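Local coordinates for protein catalase (Pseudomonas syringae, PDB 1M7S) that decomposes hydrogen peroxide into water and oxygen with a heme cofactor, protecting cells from the toxic effects of the peroxide, at residues A[299-302]-A[303-307]; A[198-201]-A[202-206]; A[415-418]-A[419-422]. All coordinates share one frame; numbering follows the deposited sequence.

Contact 1 (A[299-302]-A[303-307])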
ATOM      1  N   PHE A 299      21.642  -6.549   0.916  1.00  6.90           N
ATOM      2  CA  PHE A 299      20.733  -7.552   0.377  1.00  6.93           C
ATOM      3  C   PHE A 299      19.368  -6.983   0.021  1.00  6.28           C
ATOM      4  O   PHE A 299      18.820  -7.193  -1.082  1.00  6.38           O
ATOM      5  CB  PHE A 299      20.606  -8.737   1.376  1.00  7.28           C
ATOM      6  CG  PHE A 299      19.824  -9.882   0.764  1.00  7.52           C
ATOM      7  CD1 PHE A 299      20.469 -10.913   0.114  1.00  8.58           C
ATOM      8  CD2 PHE A 299      18.438  -9.954   0.891  1.00 11.95           C
ATOM      9  CE1 PHE A 299      19.785 -11.986  -0.444  1.00  9.33           C
ATOM     10  CE2 PHE A 299      17.733 -11.014   0.368  1.00 11.34           C
ATOM     11  CZ  PHE A 299      18.401 -12.030  -0.312  1.00  8.42           C
ATOM     12  N   PHE A 300      18.811  -6.162   0.946  1.00  6.20           N
ATOM     13  CA  PHE A 300      17.477  -5.631   0.720  1.00  7.27           C
ATOM     14  C   PHE A 300      17.463  -4.658  -0.459  1.00  5.62           C
ATOM     15  O   PHE A 300      16.616  -4.660  -1.343  1.00  4.20           O
ATOM     16  CB  PHE A 300      16.908  -4.917   1.974  1.00  3.77           C
ATOM     17  CG  PHE A 300      15.505  -4.409   1.774  1.00  6.71           C
ATOM     18  CD1 PHE A 300      15.258  -3.065   1.465  1.00  6.36           C
ATOM     19  CD2 PHE A 300      14.396  -5.246   1.962  1.00  8.15           C
ATOM     20  CE1 PHE A 300      13.990  -2.536   1.282  1.00  6.75           C
ATOM     21  CE2 PHE A 300      13.105  -4.731   1.766  1.00  7.17           C
ATOM     22  CZ  PHE A 300      12.906  -3.382   1.444  1.00  9.76           C
ATOM     23  N   GLN A 301      18.366  -3.659  -0.407  1.00  5.78           N
ATOM     24  CA  GLN A 301      18.346  -2.585  -1.400  1.00  6.30           C
ATOM     25  C   GLN A 301      18.588  -3.091  -2.810  1.00  7.17           C
ATOM     26  O   GLN A 301      18.065  -2.509  -3.788  1.00  7.70           O
ATOM     27  CB  GLN A 301      19.422  -1.511  -1.054  1.00  5.61           C
ATOM     28  CG  GLN A 301      18.949  -0.505   0.017  1.00  7.28           C
ATOM     29  CD  GLN A 301      20.113   0.211   0.678  1.00  5.01           C
ATOM     30  OE1 GLN A 301      21.275  -0.056   0.375  1.00  7.74           O
ATOM     31  NE2 GLN A 301      19.774   1.204   1.520  1.00  7.02           N
ATOM     32  N   GLU A 302      19.386  -4.132  -2.934  1.00  8.41           N
ATOM     33  CA  GLU A 302      19.754  -4.686  -4.224  1.00 11.01           C
ATOM     34  C   GLU A 302      19.047  -5.999  -4.546  1.00  8.86           C
ATOM     35  O   GLU A 302      18.265  -5.980  -5.512  1.00 10.88           O
ATOM     36  CB  GLU A 302      21.273  -4.894  -4.266  1.00 14.17           C
ATOM     37  CG  GLU A 302      21.981  -3.536  -4.056  1.00 16.56           C
ATOM     38  CD  GLU A 302      23.479  -3.681  -3.930  1.00 20.38           C
ATOM     39  OE1 GLU A 302      24.133  -4.003  -4.956  1.00 21.49           O
ATOM     40  OE2 GLU A 302      24.023  -3.466  -2.821  1.00 21.53           O
ATOM     41  N   THR A 303      19.319  -7.081  -3.849  1.00  8.02           N
ATOM     42  CA  THR A 303      18.745  -8.382  -4.252  1.00  7.99           C
ATOM     43  C   THR A 303      17.235  -8.399  -4.057  1.00  9.23           C
ATOM     44  O   THR A 303      16.564  -8.883  -4.944  1.00 10.29           O
ATOM     45  CB  THR A 303      19.389  -9.531  -3.467  1.00  9.43           C
ATOM     46  OG1 THR A 303      20.835  -9.414  -3.586  1.00  8.51           O
ATOM     47  CG2 THR A 303      18.964 -10.909  -3.965  1.00  7.34           C
ATOM     48  N   GLU A 304      16.729  -7.886  -2.935  1.00  8.46           N
ATOM     49  CA  GLU A 304      15.274  -7.977  -2.734  1.00  8.60           C
ATOM     50  C   GLU A 304      14.566  -7.043  -3.706  1.00  7.79           C
ATOM     51  O   GLU A 304      13.560  -7.419  -4.265  1.00  5.68           O
ATOM     52  CB  GLU A 304      14.915  -7.622  -1.276  1.00 11.43           C
ATOM     53  CG  GLU A 304      13.482  -8.002  -0.924  1.00 12.38           C
ATOM     54  CD  GLU A 304      13.160  -9.484  -1.105  1.00 15.52           C
ATOM     55  OE1 GLU A 304      11.966  -9.809  -1.386  1.00 17.68           O
ATOM     56  OE2 GLU A 304      14.007 -10.369  -0.947  1.00 17.66           O
ATOM     57  N   GLN A 305      15.070  -5.786  -3.831  1.00  7.13           N
ATOM     58  CA  GLN A 305      14.382  -4.824  -4.673  1.00  7.64           C
ATOM     59  C   GLN A 305      14.635  -4.900  -6.173  1.00  6.43           C
ATOM     60  O   GLN A 305      13.897  -4.183  -6.901  1.00  6.40           O
ATOM     61  CB  GLN A 305      14.639  -3.401  -4.169  1.00  7.46           C
ATOM     62  CG  GLN A 305      14.097  -3.093  -2.792  1.00  6.34           C
ATOM     63  CD  GLN A 305      14.271  -1.639  -2.405  1.00  8.49           C
ATOM     64  OE1 GLN A 305      13.314  -1.074  -1.887  1.00  8.96           O
ATOM     65  NE2 GLN A 305      15.449  -1.017  -2.676  1.00  7.24           N
ATOM     66  N   VAL A 306      15.513  -5.745  -6.671  1.00  7.51           N
ATOM     67  CA  VAL A 306      15.728  -5.786  -8.118  1.00  6.79           C
ATOM     68  C   VAL A 306      14.453  -6.244  -8.807  1.00  7.34           C
ATOM     69  O   VAL A 306      13.706  -7.105  -8.327  1.00  8.28           O
ATOM     70  CB  VAL A 306      16.967  -6.615  -8.467  1.00  8.87           C
ATOM     71  CG1 VAL A 306      16.773  -8.126  -8.272  1.00  8.12           C
ATOM     72  CG2 VAL A 306      17.472  -6.277  -9.872  1.00  8.34           C
ATOM     73  N   ALA A 307      14.157  -5.661  -9.962  1.00  5.26           N
ATOM     74  CA  ALA A 307      12.942  -5.914 -10.735  1.00  5.11           C
ATOM     75  C   ALA A 307      13.331  -6.509 -12.091  1.00  8.94           C
ATOM     76  O   ALA A 307      13.811  -5.771 -12.958  1.00  9.38           O
ATOM     77  CB  ALA A 307      12.173  -4.606 -10.891  1.00  9.20           C
TER

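Contact 2 (A[198-201]-A[202-206])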
ATOM      1  N   LEU A 198      14.916 -11.725 -32.499  1.00 10.40           N
ATOM      2  CA  LEU A 198      15.940 -10.718 -32.691  1.00 12.10           C
ATOM      3  C   LEU A 198      15.646  -9.976 -34.020  1.00 11.74           C
ATOM      4  O   LEU A 198      15.373 -10.669 -35.004  1.00 11.50           O
ATOM      5  CB  LEU A 198      17.355 -11.307 -32.731  1.00 11.95           C
ATOM      6  CG  LEU A 198      17.788 -11.956 -31.401  1.00 14.91           C
ATOM      7  CD1 LEU A 198      19.273 -12.323 -31.375  1.00 16.18           C
ATOM      8  CD2 LEU A 198      17.489 -11.062 -30.223  1.00 15.92           C
ATOM      9  N   VAL A 199      15.773  -8.675 -33.976  1.00 11.03           N
ATOM     10  CA  VAL A 199      15.462  -7.882 -35.175  1.00 12.45           C
ATOM     11  C   VAL A 199      16.695  -7.062 -35.551  1.00 13.30           C
ATOM     12  O   VAL A 199      17.423  -6.529 -34.703  1.00 11.76           O
ATOM     13  CB  VAL A 199      14.094  -7.214 -35.142  1.00 18.42           C
ATOM     14  CG1 VAL A 199      13.321  -7.337 -33.828  1.00 16.21           C
ATOM     15  CG2 VAL A 199      14.029  -5.822 -35.736  1.00 16.46           C
ATOM     16  N   ASN A 200      16.998  -7.128 -36.863  1.00 12.50           N
ATOM     17  CA  ASN A 200      18.217  -6.466 -37.339  1.00 13.60           C
ATOM     18  C   ASN A 200      17.902  -5.092 -37.881  1.00 14.99           C
ATOM     19  O   ASN A 200      16.740  -4.691 -37.960  1.00 14.41           O
ATOM     20  CB  ASN A 200      18.932  -7.395 -38.298  1.00 13.30           C
ATOM     21  CG  ASN A 200      18.293  -7.577 -39.662  1.00 14.05           C
ATOM     22  OD1 ASN A 200      17.419  -6.819 -40.081  1.00 16.00           O
ATOM     23  ND2 ASN A 200      18.702  -8.602 -40.405  1.00 14.14           N
ATOM     24  N   ALA A 201      18.959  -4.372 -38.314  1.00 16.90           N
ATOM     25  CA  ALA A 201      18.714  -3.008 -38.820  1.00 19.68           C
ATOM     26  C   ALA A 201      17.864  -2.966 -40.076  1.00 20.86           C
ATOM     27  O   ALA A 201      17.183  -1.928 -40.260  1.00 21.69           O
ATOM     28  CB  ALA A 201      20.030  -2.268 -38.969  1.00 18.51           C
ATOM     29  N   LYS A 202      17.696  -4.039 -40.854  1.00 21.48           N
ATOM     30  CA  LYS A 202      16.770  -4.011 -41.978  1.00 24.24           C
ATOM     31  C   LYS A 202      15.347  -4.374 -41.604  1.00 24.23           C
ATOM     32  O   LYS A 202      14.424  -4.368 -42.426  1.00 23.94           O
ATOM     33  CB  LYS A 202      17.287  -4.976 -43.076  1.00 27.36           C
ATOM     34  CG  LYS A 202      18.704  -4.553 -43.453  1.00 30.60           C
ATOM     35  CD  LYS A 202      19.130  -4.993 -44.830  1.00 33.30           C
ATOM     36  CE  LYS A 202      20.236  -6.035 -44.781  1.00 34.43           C
ATOM     37  NZ  LYS A 202      19.904  -7.087 -43.778  1.00 36.25           N
ATOM     38  N   GLY A 203      15.090  -4.740 -40.348  1.00 21.23           N
ATOM     39  CA  GLY A 203      13.741  -5.066 -39.884  1.00 19.91           C
ATOM     40  C   GLY A 203      13.451  -6.561 -40.008  1.00 18.36           C
ATOM     41  O   GLY A 203      12.318  -7.001 -39.775  1.00 19.20           O
ATOM     42  N   GLU A 204      14.433  -7.324 -40.435  1.00 16.27           N
ATOM     43  CA  GLU A 204      14.273  -8.756 -40.610  1.00 17.47           C
ATOM     44  C   GLU A 204      14.374  -9.461 -39.249  1.00 16.31           C
ATOM     45  O   GLU A 204      15.111  -8.972 -38.426  1.00 14.36           O
ATOM     46  CB  GLU A 204      15.347  -9.359 -41.507  1.00 19.96           C
ATOM     47  CG  GLU A 204      15.281  -8.676 -42.882  1.00 24.56           C
ATOM     48  CD  GLU A 204      16.566  -8.918 -43.646  1.00 26.49           C
ATOM     49  OE1 GLU A 204      16.570  -8.661 -44.884  1.00 28.72           O
ATOM     50  OE2 GLU A 204      17.566  -9.353 -43.033  1.00 26.53           O
ATOM     51  N   VAL A 205      13.652 -10.557 -39.127  1.00 14.98           N
ATOM     52  CA  VAL A 205      13.562 -11.231 -37.817  1.00 14.42           C
ATOM     53  C   VAL A 205      14.165 -12.605 -37.829  1.00 11.99           C
ATOM     54  O   VAL A 205      14.117 -13.347 -38.809  1.00 12.63           O
ATOM     55  CB  VAL A 205      12.014 -11.240 -37.632  1.00 17.97           C
ATOM     56  CG1 VAL A 205      11.509 -12.406 -36.845  1.00 19.95           C
ATOM     57  CG2 VAL A 205      11.582  -9.893 -37.014  1.00 16.54           C
ATOM     58  N   HIS A 206      14.710 -13.082 -36.707  1.00 11.74           N
ATOM     59  CA  HIS A 206      15.193 -14.416 -36.518  1.00 12.48           C
ATOM     60  C   HIS A 206      14.691 -14.872 -35.106  1.00 11.23           C
ATOM     61  O   HIS A 206      14.560 -13.996 -34.275  1.00 12.01           O
ATOM     62  CB  HIS A 206      16.692 -14.625 -36.518  1.00 14.05           C
ATOM     63  CG  HIS A 206      17.331 -14.489 -37.874  1.00 15.39           C
ATOM     64  ND1 HIS A 206      17.488 -13.226 -38.432  1.00 16.40           N
ATOM     65  CD2 HIS A 206      17.846 -15.387 -38.725  1.00 18.00           C
ATOM     66  CE1 HIS A 206      18.084 -13.355 -39.619  1.00 18.25           C
ATOM     67  NE2 HIS A 206      18.320 -14.642 -39.810  1.00 19.20           N
TER

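Contact 3 (A[415-418]-A[419-422]). Unlike the reference sequence in segment 419-422: Tyr419 (reference Phe).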
ATOM      1  N   ALA A 415      10.769 -36.203 -23.778  1.00  8.58           N
ATOM      2  CA  ALA A 415      10.872 -36.711 -22.408  1.00  8.78           C
ATOM      3  C   ALA A 415      11.531 -38.090 -22.439  1.00 10.01           C
ATOM      4  O   ALA A 415      12.317 -38.401 -21.557  1.00 11.41           O
ATOM      5  CB  ALA A 415       9.465 -36.857 -21.813  1.00  8.43           C
ATOM      6  N   GLY A 416      11.134 -38.933 -23.405  1.00 10.76           N
ATOM      7  CA  GLY A 416      11.797 -40.246 -23.577  1.00 11.10           C
ATOM      8  C   GLY A 416      13.267 -40.074 -23.965  1.00 11.23           C
ATOM      9  O   GLY A 416      14.163 -40.799 -23.463  1.00 12.44           O
ATOM     10  N   ASP A 417      13.578 -39.178 -24.883  1.00 11.22           N
ATOM     11  CA  ASP A 417      14.944 -38.860 -25.273  1.00 13.25           C
ATOM     12  C   ASP A 417      15.782 -38.537 -24.059  1.00 12.16           C
ATOM     13  O   ASP A 417      16.848 -39.079 -23.826  1.00 12.24           O
ATOM     14  CB  ASP A 417      14.988 -37.705 -26.284  1.00 15.97           C
ATOM     15  CG  ASP A 417      14.464 -38.172 -27.622  1.00 20.20           C
ATOM     16  OD1 ASP A 417      14.426 -39.386 -27.867  1.00 20.44           O
ATOM     17  OD2 ASP A 417      14.057 -37.331 -28.457  1.00 24.15           O
ATOM     18  N   LEU A 418      15.271 -37.632 -23.200  1.00 12.89           N
ATOM     19  CA  LEU A 418      15.931 -37.256 -21.956  1.00 12.05           C
ATOM     20  C   LEU A 418      16.172 -38.410 -21.011  1.00 12.03           C
ATOM     21  O   LEU A 418      17.347 -38.627 -20.581  1.00 12.46           O
ATOM     22  CB  LEU A 418      15.084 -36.136 -21.320  1.00 12.22           C
ATOM     23  CG  LEU A 418      15.635 -35.426 -20.110  1.00 13.52           C
ATOM     24  CD1 LEU A 418      16.963 -34.761 -20.479  1.00 12.41           C
ATOM     25  CD2 LEU A 418      14.635 -34.329 -19.678  1.00 13.99           C
ATOM     26  N   TYR A 419      15.162 -39.237 -20.761  1.00 10.48           N
ATOM     27  CA  TYR A 419      15.255 -40.420 -19.927  1.00 11.35           C
ATOM     28  C   TYR A 419      16.344 -41.362 -20.430  1.00 14.98           C
ATOM     29  O   TYR A 419      17.244 -41.756 -19.671  1.00 15.90           O
ATOM     30  CB  TYR A 419      13.930 -41.249 -19.932  1.00 10.69           C
ATOM     31  CG  TYR A 419      13.994 -42.457 -19.024  1.00 11.89           C
ATOM     32  CD1 TYR A 419      13.909 -42.398 -17.662  1.00 10.66           C
ATOM     33  CD2 TYR A 419      14.222 -43.730 -19.593  1.00 11.42           C
ATOM     34  CE1 TYR A 419      14.021 -43.498 -16.833  1.00 12.07           C
ATOM     35  CE2 TYR A 419      14.330 -44.838 -18.798  1.00 12.19           C
ATOM     36  CZ  TYR A 419      14.229 -44.732 -17.435  1.00 14.19           C
ATOM     37  OH  TYR A 419      14.348 -45.873 -16.646  1.00 15.67           O
ATOM     38  N   ARG A 420      16.343 -41.640 -21.727  1.00 17.12           N
ATOM     39  CA  ARG A 420      17.317 -42.531 -22.331  1.00 17.08           C
ATOM     40  C   ARG A 420      18.738 -41.994 -22.340  1.00 18.03           C
ATOM     41  O   ARG A 420      19.690 -42.809 -22.450  1.00 17.06           O
ATOM     42  CB  ARG A 420      16.936 -42.894 -23.775  1.00 17.63           C
ATOM     43  CG  ARG A 420      15.763 -43.875 -23.803  1.00 19.77           C
ATOM     44  CD  ARG A 420      15.467 -44.292 -25.233  1.00 20.02           C
ATOM     45  NE  ARG A 420      14.662 -43.325 -25.906  1.00 22.60           N
ATOM     46  CZ  ARG A 420      13.392 -43.011 -25.803  1.00 22.23           C
ATOM     47  NH1 ARG A 420      12.534 -43.616 -24.974  1.00 21.78           N
ATOM     48  NH2 ARG A 420      12.956 -42.045 -26.595  1.00 22.77           N
ATOM     49  N   SER A 421      18.919 -40.693 -22.252  1.00 16.06           N
ATOM     50  CA  SER A 421      20.221 -40.069 -22.173  1.00 15.63           C
ATOM     51  C   SER A 421      20.858 -40.174 -20.778  1.00 17.17           C
ATOM     52  O   SER A 421      22.047 -39.929 -20.582  1.00 16.02           O
ATOM     53  CB  SER A 421      20.077 -38.584 -22.571  1.00 15.83           C
ATOM     54  OG  SER A 421      19.602 -37.783 -21.497  1.00 15.23           O
ATOM     55  N   TYR A 422      20.066 -40.504 -19.747  1.00 15.29           N
ATOM     56  CA  TYR A 422      20.570 -40.565 -18.390  1.00 16.30           C
ATOM     57  C   TYR A 422      21.375 -41.831 -18.093  1.00 15.82           C
ATOM     58  O   TYR A 422      21.134 -42.884 -18.697  1.00 14.49           O
ATOM     59  CB  TYR A 422      19.392 -40.534 -17.413  1.00 16.39           C
ATOM     60  CG  TYR A 422      18.744 -39.183 -17.227  1.00 15.27           C
ATOM     61  CD1 TYR A 422      17.397 -39.148 -16.890  1.00 16.96           C
ATOM     62  CD2 TYR A 422      19.421 -37.998 -17.414  1.00 15.59           C
ATOM     63  CE1 TYR A 422      16.766 -37.914 -16.719  1.00 16.97           C
ATOM     64  CE2 TYR A 422      18.802 -36.770 -17.228  1.00 19.84           C
ATOM     65  CZ  TYR A 422      17.455 -36.760 -16.872  1.00 17.81           C
ATOM     66  OH  TYR A 422      16.843 -35.539 -16.694  1.00 20.32           O
TER

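Contact 1 (A[299-302]-A[303-307])
Gln305 NE2 is gripped by two carbonyl oxygens, Gln301 O one helical turn back at 3.2 Å and Asn366 O of the second subunit. The bond within the chain is almost straight, 171° at the hydrogen, and Gln301 O lies in the plane of the Gln305 amide. Extended beyond CG, the Gln305 side chain runs back beside Phe300. Its CG lies over one face of that ring, OE1 comes within 3.6 Å of Phe300 CE1, and the amide is turned 37° against the ring.

The backbone is wound more widely than an alpha helix here. Glu304 N binds Phe299 O at 2.9 Å and Gln305 N binds Phe300 O at 3.1 Å, both spanning five residues as in a pi-type turn. As the chain leaves the helix, Val306 N makes a weak bond to Glu302 O.

Thr303 turns its branched carbon against Phe299. CB sits over the ring face in a CH-pi contact, 4.0 Å from the centroid, and CG2, anti to the backbone N, meets the ring at CE1 at 3.8 Å. Glu304 touches both aromatic residues: its CB lies 4.0 Å from Phe300 CD2, and a bend at chi2 (58°) carries the carboxylate back toward Phe299. Glu302 points away from 303-307, and Lys59 and the backbone nitrogens of Asp297 and Asn298 hold its carboxylate.

The side chain of Val306 is about 5 Å from a bound heme, placing this turn beside the heme pocket. Gln301 bonds Thr370 and Asn366 of the second subunit, so the helix also takes part in the subunit interface. Helix 299-304 directly follows strand 284-295, and its Glu302 and Thr303 rest on Phe86 of strand 82-90.

Contact 2 (A[198-201]-A[202-206])
Leu198 and His206 form an antiparallel hydrogen-bonded pair, Val199 and Val205 the adjoining non-hydrogen-bonded pair, and a type I turn from Asn200 to Gly203 reverses the chain. Gly203 N closes the turn on Asn200 O at 2.9 Å, while Asn200 N binds Glu204 O. With Gly203 in the left-handed region (phi 92°), this is a type I turn with a G1 bulge.

The Asn200 side chain braces the turn. Its CG lies between the backbone N and the carbonyl carbon (chi1 73°), and OD1 accepts Glu204 N at 3.0 Å, the donor standing above the carbonyl plane. Lys202 N adds a weaker bond to the same oxygen, making an Asx turn. On the other branch ND2 donates to Glu204 OE2 at 3.0 Å, nearly straight and in the amide plane, meeting the carboxylate on its anti side, though well out of the carboxylate plane; Asp70 O also binds ND2. Lys202 NZ forms a salt bridge with that OE2 (3.3 Å), the hydrogen bond in it being weak, so one carboxylate oxygen ties together two positions of the turn. Behind the turn, Val199 CB packs on Val205 CG2 at 4.1 Å.

The hairpin joins strands 190-199 and 205-214 of the beta-barrel sheet. Val199 also bonds Gly316 through its backbone, and Leu198 and Val199 touch strand 317-319, while Val205 packs on Pro262 and Ser393.

Contact 3 (A[415-418]-A[419-422])
Among the hydrogen bonds, Leu418 O is met by both the hydroxyl and the backbone N-H of Ser421. OG, placed between the backbone N and the carbonyl carbon (chi1 81°), donates to it at 2.6 Å, in the carbonyl plane and on a lone pair. The N-H is shared, with weak bonds to Leu418 O and Asp417 O. Earlier in the helix the bonds are regular: Arg420 N to Gly416 O at 2.9 Å and Tyr419 N to Ala415 O at 3.1 Å.

The charged pair lies on the exposed side. Arg420 and Asp417 form a salt bridge, with a hydrogen bond from NH2 to OD1 at 3.3 Å that comes from above the carboxylate plane; the two flat groups are almost perpendicular (88°). A bend at chi3 (-82°) folds the arginine back over its own helix, so that Gly416 O sits 3.3 Å above the centre of the guanidinium. The absence of a side chain at Gly416 leaves room for this fold. NH1 forms a salt bridge with Asp457 and a hydrogen bond with Glu456 O.

These residues belong to helix 413-421 of the C-terminal alpha-helical region, where the chain turns toward helix 424-438. Tyr419 is buried against Leu430 of that helix, its OH bonded to Asn459 and its ring stacked on Tyr460.

A polar atom meets an aromatic face at Tyr422, where Leu418 O lies 3.6 Å above the ring plane. Apolar packing involves the far end of the ring, with Leu418 CG 3.9 Å from Tyr422 CZ. Both side chains also touch Leu174 of helix 169-176.

Overall arrangement
Along the chain the contacts come in series: contact 2, then contact 1, then contact 3. Their centres are about 34 Å (contacts 1 and 2), 38 Å (1 and 3) and 35 Å (2 and 3) apart, and none touches another. Contacts 1 and 2 both lie in the catalase family region: 198-206 is a hairpin tip of the antiparallel barrel, whereas 299-307 lies beyond the end of barrel strand 284-295. Contact 3 belongs to the C-terminal helical region, on the opposite side of the chain's centre from contact 1. The barrel hairpin, the helix beside the heme at a subunit interface and the C-terminal helices are thus separate parts of the fold, each with its own short-range contacts.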